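Local atomic coordinates of probable arabinosyltransferase C (Mycobacterium tuberculosis, PDB entry 3PTY), a protein that probably polymerises arabinose into the arabinan of arabinogalactan, this chain being its extracellular, lectin-like carbohydrate-binding C-terminal domain. Residues L63-T68 and P143-S148; P122-P127 and T325-Y330; T252-V257 and F273-P278. One frame throughout, in Å; residues are numbered along the deposited sequence.

Contact 1. Residues L63-T68 and P143-S148; sequences LSEAFT and PAMLRS
The ring of Phe-67 packs on Leu-146. CB of Leu-146 lies over the centre of one ring face, 3.8 Å from the centroid and 8° off the ring normal. This is a CH-pi contact, and the two side chains cross at about a right angle. CE1 of Phe-67 also approaches CB of Ala-144 at 3.7 Å, obliquely to the ring. CB of Ala-66 meets the same CB of Ala-144 at 3.9 Å. Ala-229 of the adjacent strand 224-231 touches Phe-67; Ile-240 and Leu-242 of strand 240-242 touch Phe-67 and Leu-146.

Next comes the backbone. Strand 63-65 runs antiparallel to the start of strand 144-152. Leu-63 with Arg-147 and Glu-65 with Met-145 are hydrogen-bonded pairs. Ser-64 with Leu-146 is the non-hydrogen-bonded pair between them. The bond from N of Glu-65 to O of Met-145 is 2.8 Å long and nearly straight, at 177°. Ala-144 is backbone-bonded to Asp-231, a calcium ligand, beside the metal site.

Leu-63, Glu-65, Met-145 and Arg-147 share the sheet face that Leu-146 does not use. CD2 of Leu-63 touches CB of Met-145 at 4.1 Å. OE1 of Glu-65 comes within 3.3 Å of CG of Met-145. The chain of Arg-147 bends at chi3 (75°), which brings one face of its guanidinium over CB of Leu-63, 3.9 Å from NH1.

Four backbone bonds thus fix the register of strand 63-65, outermost within this chain in the large antiparallel sheet. CH-pi and apolar contacts hold Phe-67 on the face of Leu-146, with mixed contacts on the other.

Contact 2. Residues P122-P127 and T325-Y330; sequences PYNLDP and TTVASY
CG of Tyr-123 stands anti to the carbonyl carbon (chi1 -52°), which lays the ring alongside Thr-326. CG of Asn-124 takes the same kind of position (chi1 -78°) and brings the end of the side chain near Thr-325.

The Tyr-123 ring and the Thr-326 side chain lie side by side and point the same way. CE2 of Tyr-123 touches CG2 of Thr-326 at 4.0 Å. O of Thr-326 lies at the ring's edge, near its plane, 3.4 Å from CD2 of Tyr-123. CB of Ala-328 packs against CG of Tyr-123 at 4.1 Å. CB of Pro-122 lies over one ring face. ND2 of Asn-124 meets CG2 of Thr-325 at 3.9 Å, and these two side chains cross at about a right angle.

Tyr-123 and Asn-124 are the central residues of a type I' turn from Pro-122 to Leu-125. Two waters join this turn to the strand. Water 1 donates to O of Tyr-123 (2.8 Å) and accepts from N of Ala-328 (2.9 Å). Water 2 accepts from N of Tyr-123 (2.8 Å) and donates to O of Thr-326 (2.8 Å). OG1 of Thr-326 is bonded instead to NE2 of Gln-343.

Tyr-123 also touches Thr-168 and Asn-210 on strands of the large antiparallel sheet. The turn therefore lies between that sheet and strand 322-331 of the mixed sheet. CA of Tyr-123 makes a CA-H...O contact with O of Thr-326. The hydrogen bonds between turn and strand run through the two waters, so both backbone groups of Tyr-123 are satisfied without direct strand pairing.

Contact 3. Residues T252-V257 and F273-P278; sequences TLQNVV and FPCQRP. With AFO (octyl alpha-D-arabinofuranoside), chain B.
A short N-capped helix packs here against a disulfide-bonded type I turn. The turn runs from Phe-273 to Gln-276. Leu-253 and Val-257 of helix 253-257 point to it, and the end of Gln-254 reaches it.

The polar link is one amide pair. NE2 of Gln-276 donates to OE1 of Gln-254 at 2.9 Å, with an N-H...O angle of 170°. The donor lies well above the carbonyl plane, 43° out of it. Both side chains bend at chi2, and the two amide planes are 48° apart. NE2 of Gln-276 has a second acceptor in O of Gly-258, so both bonds position this amide.

Apolar atoms of the helix pack beside the pair. CD2 of Leu-253 meets CD of Gln-276 at 4.0 Å. CG1 of Val-257 reaches CG of Gln-276 at 3.9 Å, crossing at about a right angle. CD1 of Leu-253 touches CE2 of Phe-273 at 4.0 Å. CB of Cys-275 is 3.6 Å from OE1 of Gln-254, and its SG forms the disulfide with Cys-31.

At the helix start, OG1 of Thr-252 accepts from N of Asn-255 at 3.0 Å. At the far end of 273-278, CG of Pro-278 packs 3.8 Å from C5 of octyl alpha-D-arabinofuranoside, which is hydrogen-bonded to ND2 of Asn-22 of the second subunit. The arrangement combines a classic threonine N-cap with a disulfide-bonded turn leading to a sugar site shared between subunits.

How the contacts relate
From the N terminus, the chain passes 63-68 and then 122-127 before it reaches 143-148, where contact 1 closes. Contact 2 is still open at that point, so contacts 1 and 2 cross. The chain then builds most of the large antiparallel sheet. Contact 3 opens at 252-257 and closes at 273-278. Only afterwards does 325-330 close contact 2, which therefore encloses contact 3. Contact 1 joins strands within the large antiparallel sheet. Contact 2 ties the loop between strands 63-65 and 133-134 to strand 322-331 of the mixed sheet, which contact 3 also reaches. The centres of contacts 1 and 3 lie about 42 Å apart, on opposite sides of the chain's centre.

Contact 1. Residues L63-T68 and P143-S148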
loop_
_atom_site.group_PDB
_atom_site.type_symbol
_atom_site.label_atom_id
_atom_site.label_comp_id
_atom_site.label_asym_id
_atom_site.label_seq_id
_atom_site.Cartn_x
_atom_site.Cartn_y
_atom_site.Cartn_z
ATOM N N LEU A 63 -4.079 -39.853 9.608
ATOM C CA LEU A 63 -5.221 -40.042 8.728
ATOM C C LEU A 63 -5.257 -38.936 7.693
ATOM O O LEU A 63 -5.031 -37.767 8.001
ATOM C CB LEU A 63 -6.528 -40.006 9.520
ATOM C CG LEU A 63 -7.769 -39.905 8.626
ATOM C CD1 LEU A 63 -8.180 -41.293 8.175
ATOM C CD2 LEU A 63 -8.918 -39.216 9.347
ATOM N N SER A 64 -5.539 -39.315 6.459
ATOM C CA SER A 64 -5.777 -38.350 5.412
ATOM C C SER A 64 -7.008 -38.803 4.639
ATOM O O SER A 64 -7.008 -39.867 4.028
ATOM C CB SER A 64 -4.570 -38.278 4.483
ATOM O OG SER A 64 -4.898 -37.597 3.287
ATOM N N GLU A 65 -8.066 -38.006 4.693
ATOM C CA GLU A 65 -9.239 -38.264 3.878
ATOM C C GLU A 65 -9.428 -37.092 2.937
ATOM O O GLU A 65 -9.729 -35.989 3.374
ATOM C CB GLU A 65 -10.476 -38.437 4.761
ATOM C CG GLU A 65 -11.770 -38.604 3.976
ATOM C CD GLU A 65 -12.998 -38.636 4.880
ATOM O OE1 GLU A 65 -13.066 -37.834 5.833
ATOM O OE2 GLU A 65 -13.901 -39.453 4.630
ATOM N N ALA A 66 -9.239 -37.336 1.645
ATOM C CA ALA A 66 -9.346 -36.292 0.635
ATOM C C ALA A 66 -8.439 -35.077 0.896
ATOM O O ALA A 66 -8.742 -33.968 0.465
ATOM C CB ALA A 66 -10.810 -35.865 0.450
ATOM N N PHE A 67 -7.332 -35.296 1.603
ATOM C CA PHE A 67 -6.241 -34.318 1.676
ATOM C C PHE A 67 -5.079 -34.879 0.864
ATOM O O PHE A 67 -4.588 -35.968 1.168
ATOM C CB PHE A 67 -5.766 -34.131 3.120
ATOM C CG PHE A 67 -6.439 -32.994 3.859
ATOM C CD1 PHE A 67 -7.693 -33.161 4.438
ATOM C CD2 PHE A 67 -5.797 -31.774 4.004
ATOM C CE1 PHE A 67 -8.296 -32.126 5.141
ATOM C CE2 PHE A 67 -6.398 -30.730 4.696
ATOM C CZ PHE A 67 -7.644 -30.904 5.265
ATOM N N THR A 68 -4.631 -34.140 -0.151
ATOM C CA THR A 68 -3.612 -34.643 -1.071
ATOM C C THR A 68 -2.537 -33.586 -1.330
ATOM O O THR A 68 -2.781 -32.399 -1.142
ATOM C CB THR A 68 -4.245 -35.028 -2.425
ATOM O OG1 THR A 68 -4.848 -33.866 -3.006
ATOM C CG2 THR A 68 -5.302 -36.112 -2.238
ATOM N N PRO A 143 -16.213 -34.529 1.733
ATOM C CA PRO A 143 -15.716 -34.252 3.087
ATOM C C PRO A 143 -14.231 -34.597 3.184
ATOM O O PRO A 143 -13.780 -35.533 2.527
ATOM C CB PRO A 143 -16.531 -35.209 3.967
ATOM C CG PRO A 143 -17.727 -35.574 3.153
ATOM C CD PRO A 143 -17.281 -35.546 1.725
ATOM N N ALA A 144 -13.481 -33.859 3.994
ATOM C CA ALA A 144 -12.044 -34.089 4.085
ATOM C C ALA A 144 -11.570 -33.919 5.515
ATOM O O ALA A 144 -12.107 -33.100 6.266
ATOM C CB ALA A 144 -11.297 -33.145 3.151
ATOM N N MET A 145 -10.577 -34.711 5.900
ATOM C CA MET A 145 -10.060 -34.659 7.262
ATOM C C MET A 145 -8.588 -34.981 7.250
ATOM O O MET A 145 -8.130 -35.749 6.412
ATOM C CB MET A 145 -10.743 -35.697 8.149
ATOM C CG MET A 145 -12.249 -35.619 8.192
ATOM S SD MET A 145 -12.857 -36.824 9.389
ATOM C CE MET A 145 -12.013 -36.257 10.868
ATOM N N LEU A 146 -7.854 -34.427 8.208
ATOM C CA LEU A 146 -6.435 -34.721 8.319
ATOM C C LEU A 146 -6.034 -34.873 9.773
ATOM O O LEU A 146 -6.471 -34.110 10.632
ATOM C CB LEU A 146 -5.606 -33.611 7.676
ATOM C CG LEU A 146 -4.081 -33.779 7.709
ATOM C CD1 LEU A 146 -3.645 -34.951 6.824
ATOM C CD2 LEU A 146 -3.400 -32.512 7.245
ATOM N N ARG A 147 -5.192 -35.864 10.037
ATOM C CA ARG A 147 -4.536 -36.008 11.323
ATOM C C ARG A 147 -3.099 -36.387 11.033
ATOM O O ARG A 147 -2.840 -37.445 10.458
ATOM C CB ARG A 147 -5.210 -37.108 12.155
ATOM C CG ARG A 147 -4.543 -37.363 13.493
ATOM C CD ARG A 147 -5.409 -38.250 14.395
ATOM N NE ARG A 147 -5.400 -39.655 13.982
ATOM C CZ ARG A 147 -6.442 -40.293 13.459
ATOM N NH1 ARG A 147 -7.595 -39.655 13.276
ATOM N NH2 ARG A 147 -6.330 -41.572 13.121
ATOM N N SER A 148 -2.165 -35.520 11.404
ATOM C CA SER A 148 -0.760 -35.787 11.142
ATOM C C SER A 148 -0.232 -36.822 12.126
ATOM O O SER A 148 -0.888 -37.151 13.117
ATOM C CB SER A 148 0.074 -34.503 11.261
ATOM O OG SER A 148 0.320 -34.182 12.629
#

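Contact 2. Residues P122-P127 and T325-Y330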
loop_
_atom_site.group_PDB
_atom_site.type_symbol
_atom_site.label_atom_id
_atom_site.label_comp_id
_atom_site.label_asym_id
_atom_site.label_seq_id
_atom_site.Cartn_x
_atom_site.Cartn_y
_atom_site.Cartn_z
ATOM N N PRO A 122 5.470 -20.634 -0.084
ATOM C CA PRO A 122 5.863 -19.281 0.327
ATOM C C PRO A 122 7.035 -19.281 1.300
ATOM O O PRO A 122 7.494 -20.347 1.711
ATOM C CB PRO A 122 4.609 -18.790 1.045
ATOM C CG PRO A 122 4.140 -20.044 1.785
ATOM C CD PRO A 122 4.395 -21.174 0.776
ATOM N N TYR A 123 7.509 -18.086 1.652
ATOM C CA TYR A 123 8.440 -17.888 2.764
ATOM C C TYR A 123 9.762 -18.620 2.619
ATOM O O TYR A 123 10.457 -18.861 3.607
ATOM C CB TYR A 123 7.781 -18.274 4.092
ATOM C CG TYR A 123 6.444 -17.604 4.314
ATOM C CD1 TYR A 123 5.328 -18.344 4.682
ATOM C CD2 TYR A 123 6.297 -16.233 4.140
ATOM C CE1 TYR A 123 4.106 -17.742 4.877
ATOM C CE2 TYR A 123 5.074 -15.616 4.338
ATOM C CZ TYR A 123 3.986 -16.375 4.706
ATOM O OH TYR A 123 2.769 -15.773 4.907
ATOM N N ASN A 124 10.108 -18.961 1.385
ATOM C CA ASN A 124 11.313 -19.739 1.118
ATOM C C ASN A 124 11.337 -21.112 1.786
ATOM O O ASN A 124 12.407 -21.665 2.043
ATOM C CB ASN A 124 12.566 -18.934 1.468
ATOM C CG ASN A 124 12.906 -17.906 0.398
ATOM O OD1 ASN A 124 12.941 -18.220 -0.794
ATOM N ND2 ASN A 124 13.147 -16.680 0.818
ATOM N N LEU A 125 10.158 -21.660 2.074
ATOM C CA LEU A 125 10.065 -23.070 2.462
ATOM C C LEU A 125 10.682 -23.933 1.365
ATOM O O LEU A 125 10.412 -23.737 0.182
ATOM C CB LEU A 125 8.604 -23.478 2.677
ATOM C CG LEU A 125 7.945 -22.930 3.947
ATOM C CD1 LEU A 125 6.422 -22.954 3.823
ATOM C CD2 LEU A 125 8.407 -23.709 5.181
ATOM N N ASP A 126 11.500 -24.897 1.763
ATOM C CA ASP A 126 12.191 -25.759 0.811
ATOM C C ASP A 126 11.310 -26.960 0.456
ATOM O O ASP A 126 11.066 -27.821 1.294
ATOM C CB ASP A 126 13.517 -26.216 1.426
ATOM C CG ASP A 126 14.304 -27.156 0.523
ATOM O OD1 ASP A 126 13.880 -27.411 -0.625
ATOM O OD2 ASP A 126 15.362 -27.635 0.978
ATOM N N PRO A 127 10.831 -27.022 -0.794
ATOM C CA PRO A 127 9.929 -28.116 -1.195
ATOM C C PRO A 127 10.536 -29.494 -0.945
ATOM O O PRO A 127 9.804 -30.449 -0.668
ATOM C CB PRO A 127 9.750 -27.900 -2.701
ATOM C CG PRO A 127 10.128 -26.469 -2.940
ATOM C CD PRO A 127 11.176 -26.138 -1.921
ATOM N N THR A 325 9.952 -11.913 -2.879
ATOM C CA THR A 325 9.533 -13.037 -2.045
ATOM C C THR A 325 9.291 -12.597 -0.606
ATOM O O THR A 325 10.222 -12.212 0.095
ATOM C CB THR A 325 10.605 -14.138 -2.031
ATOM O OG1 THR A 325 10.922 -14.506 -3.376
ATOM C CG2 THR A 325 10.108 -15.358 -1.274
ATOM N N THR A 326 8.039 -12.651 -0.165
ATOM C CA THR A 326 7.721 -12.311 1.213
ATOM C C THR A 326 8.404 -13.292 2.160
ATOM O O THR A 326 8.316 -14.502 1.983
ATOM C CB THR A 326 6.204 -12.324 1.447
ATOM O OG1 THR A 326 5.591 -11.379 0.565
ATOM C CG2 THR A 326 5.868 -11.952 2.889
ATOM N N VAL A 327 9.103 -12.771 3.160
ATOM C CA VAL A 327 9.720 -13.641 4.148
ATOM C C VAL A 327 8.839 -13.668 5.393
ATOM O O VAL A 327 8.131 -12.702 5.690
ATOM C CB VAL A 327 11.145 -13.185 4.504
ATOM C CG1 VAL A 327 12.028 -13.182 3.253
ATOM C CG2 VAL A 327 11.116 -11.808 5.128
ATOM N N ALA A 328 8.853 -14.782 6.110
ATOM C CA ALA A 328 8.005 -14.900 7.288
ATOM C C ALA A 328 8.464 -13.895 8.340
ATOM O O ALA A 328 9.656 -13.749 8.583
ATOM C CB ALA A 328 8.065 -16.320 7.840
ATOM N N SER A 329 7.526 -13.192 8.964
ATOM C CA SER A 329 7.895 -12.270 10.030
ATOM C C SER A 329 6.769 -12.123 11.050
ATOM O O SER A 329 5.612 -12.424 10.750
ATOM C CB SER A 329 8.257 -10.898 9.451
ATOM O OG SER A 329 7.094 -10.247 8.966
ATOM N N TYR A 330 7.116 -11.635 12.241
ATOM C CA TYR A 330 6.183 -11.543 13.362
ATOM C C TYR A 330 6.475 -10.278 14.151
ATOM O O TYR A 330 7.630 -9.912 14.324
ATOM C CB TYR A 330 6.345 -12.763 14.284
ATOM C CG TYR A 330 6.395 -14.058 13.505
ATOM C CD1 TYR A 330 7.592 -14.534 13.000
ATOM C CD2 TYR A 330 5.238 -14.788 13.249
ATOM C CE1 TYR A 330 7.647 -15.705 12.269
ATOM C CE2 TYR A 330 5.286 -15.973 12.510
ATOM C CZ TYR A 330 6.494 -16.420 12.027
ATOM O OH TYR A 330 6.569 -17.583 11.291
HETATM O O HOH W 1 10.848 -16.662 5.239
HETATM O O HOH W 2 6.441 -15.869 0.416
#

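Contact 3. Residues T252-V257 and F273-P278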
loop_
_atom_site.group_PDB
_atom_site.type_symbol
_atom_site.label_atom_id
_atom_site.label_comp_id
_atom_site.label_asym_id
_atom_site.label_seq_id
_atom_site.Cartn_x
_atom_site.Cartn_y
_atom_site.Cartn_z
ATOM N N THR A 252 15.948 -9.836 14.516
ATOM C CA THR A 252 15.209 -8.599 14.273
ATOM C C THR A 252 15.378 -8.172 12.823
ATOM O O THR A 252 16.392 -8.466 12.190
ATOM C CB THR A 252 15.698 -7.451 15.159
ATOM O OG1 THR A 252 17.043 -7.134 14.794
ATOM C CG2 THR A 252 15.630 -7.835 16.647
ATOM N N LEU A 253 14.384 -7.469 12.293
ATOM C CA LEU A 253 14.485 -6.946 10.938
ATOM C C LEU A 253 15.725 -6.053 10.810
ATOM O O LEU A 253 16.404 -6.060 9.782
ATOM C CB LEU A 253 13.215 -6.175 10.579
ATOM C CG LEU A 253 13.064 -5.629 9.158
ATOM C CD1 LEU A 253 11.578 -5.545 8.758
ATOM C CD2 LEU A 253 13.746 -4.272 9.022
ATOM N N GLN A 254 16.033 -5.302 11.863
ATOM C CA GLN A 254 17.227 -4.453 11.847
ATOM C C GLN A 254 18.486 -5.289 11.636
ATOM O O GLN A 254 19.382 -4.912 10.882
ATOM C CB GLN A 254 17.350 -3.647 13.141
ATOM C CG GLN A 254 18.539 -2.684 13.145
ATOM C CD GLN A 254 18.458 -1.685 12.013
ATOM O OE1 GLN A 254 17.373 -1.244 11.646
ATOM N NE2 GLN A 254 19.607 -1.325 11.446
ATOM N N ASN A 255 18.556 -6.428 12.312
ATOM C CA ASN A 255 19.714 -7.304 12.175
ATOM C C ASN A 255 19.757 -7.989 10.814
ATOM O O ASN A 255 20.830 -8.230 10.267
ATOM C CB ASN A 255 19.733 -8.351 13.293
ATOM C CG ASN A 255 20.915 -9.302 13.183
ATOM O OD1 ASN A 255 20.919 -10.219 12.358
ATOM N ND2 ASN A 255 21.922 -9.092 14.023
ATOM N N VAL A 256 18.584 -8.303 10.268
ATOM C CA VAL A 256 18.510 -9.002 8.994
ATOM C C VAL A 256 18.746 -8.066 7.813
ATOM O O VAL A 256 19.528 -8.370 6.914
ATOM C CB VAL A 256 17.136 -9.695 8.823
ATOM C CG1 VAL A 256 16.918 -10.091 7.370
ATOM C CG2 VAL A 256 17.054 -10.910 9.728
ATOM N N VAL A 257 18.058 -6.931 7.821
ATOM C CA VAL A 257 18.089 -5.997 6.698
ATOM C C VAL A 257 19.262 -5.023 6.804
ATOM O O VAL A 257 19.906 -4.701 5.808
ATOM C CB VAL A 257 16.756 -5.215 6.593
ATOM C CG1 VAL A 257 16.840 -4.133 5.527
ATOM C CG2 VAL A 257 15.603 -6.183 6.282
ATOM N N PHE A 273 10.764 3.203 9.854
ATOM C CA PHE A 273 11.994 2.436 9.648
ATOM C C PHE A 273 13.151 3.390 9.365
ATOM O O PHE A 273 13.724 3.373 8.276
ATOM C CB PHE A 273 11.827 1.451 8.481
ATOM C CG PHE A 273 10.848 0.338 8.764
ATOM C CD1 PHE A 273 9.518 0.457 8.394
ATOM C CD2 PHE A 273 11.259 -0.814 9.413
ATOM C CE1 PHE A 273 8.612 -0.569 8.664
ATOM C CE2 PHE A 273 10.365 -1.834 9.691
ATOM C CZ PHE A 273 9.038 -1.712 9.309
ATOM N N PRO A 274 13.496 4.226 10.352
ATOM C CA PRO A 274 14.453 5.319 10.150
ATOM C C PRO A 274 15.861 4.836 9.802
ATOM O O PRO A 274 16.610 5.594 9.193
ATOM C CB PRO A 274 14.458 6.021 11.515
ATOM C CG PRO A 274 14.080 4.927 12.478
ATOM C CD PRO A 274 12.990 4.206 11.736
ATOM N N CYS A 275 16.219 3.607 10.174
ATOM C CA CYS A 275 17.580 3.119 9.937
ATOM C C CYS A 275 17.736 2.377 8.611
ATOM O O CYS A 275 18.850 2.034 8.221
ATOM C CB CYS A 275 18.060 2.217 11.084
ATOM S SG CYS A 275 18.140 3.007 12.728
ATOM N N GLN A 276 16.628 2.108 7.922
ATOM C CA GLN A 276 16.709 1.433 6.625
ATOM C C GLN A 276 17.021 2.425 5.513
ATOM O O GLN A 276 16.509 3.537 5.509
ATOM C CB GLN A 276 15.414 0.684 6.301
ATOM C CG GLN A 276 15.399 -0.733 6.840
ATOM C CD GLN A 276 15.555 -0.759 8.339
ATOM O OE1 GLN A 276 14.709 -0.246 9.065
ATOM N NE2 GLN A 276 16.645 -1.350 8.813
ATOM N N ARG A 277 17.849 2.003 4.565
ATOM C CA ARG A 277 18.229 2.841 3.429
ATOM C C ARG A 277 17.155 2.792 2.350
ATOM O O ARG A 277 16.939 1.750 1.731
ATOM C CB ARG A 277 19.562 2.347 2.859
ATOM C CG ARG A 277 20.071 3.078 1.611
ATOM C CD ARG A 277 21.345 2.378 1.105
ATOM N NE ARG A 277 21.857 2.919 -0.151
ATOM C CZ ARG A 277 22.751 3.901 -0.232
ATOM N NH1 ARG A 277 23.215 4.475 0.874
ATOM N NH2 ARG A 277 23.173 4.322 -1.418
ATOM N N PRO A 278 16.481 3.924 2.105
ATOM C CA PRO A 278 15.399 3.923 1.117
ATOM C C PRO A 278 15.966 3.883 -0.289
ATOM O O PRO A 278 16.882 4.638 -0.603
ATOM C CB PRO A 278 14.688 5.268 1.356
ATOM C CG PRO A 278 15.263 5.810 2.641
ATOM C CD PRO A 278 16.644 5.242 2.738
HETATM C C1 AFO B . 12.078 9.212 4.045
HETATM O O1 AFO B . 12.059 10.639 4.130
HETATM C C2 AFO B . 11.176 8.692 5.159
HETATM O O2 AFO B . 10.281 7.672 4.697
HETATM C C3 AFO B . 12.103 8.169 6.237
HETATM O O3 AFO B . 11.864 8.909 7.430
HETATM C C4 AFO B . 13.510 8.465 5.737
HETATM O O4 AFO B . 13.397 8.735 4.332
HETATM C C5 AFO B . 14.498 7.334 6.011
HETATM O O5 AFO B . 15.838 7.848 5.963
HETATM C "C1'" AFO B . 12.931 11.287 3.208
HETATM C "C2'" AFO B . 13.013 12.753 3.615
HETATM C "C3'" AFO B . 13.458 13.654 2.465
HETATM C "C4'" AFO B . 13.757 15.047 3.006
HETATM C "C5'" AFO B . 13.026 15.301 4.321
HETATM C "C6'" AFO B . 11.539 15.588 4.128
HETATM C "C7'" AFO B . 10.812 15.609 5.470
HETATM C "C8'" AFO B . 9.357 15.987 5.302
#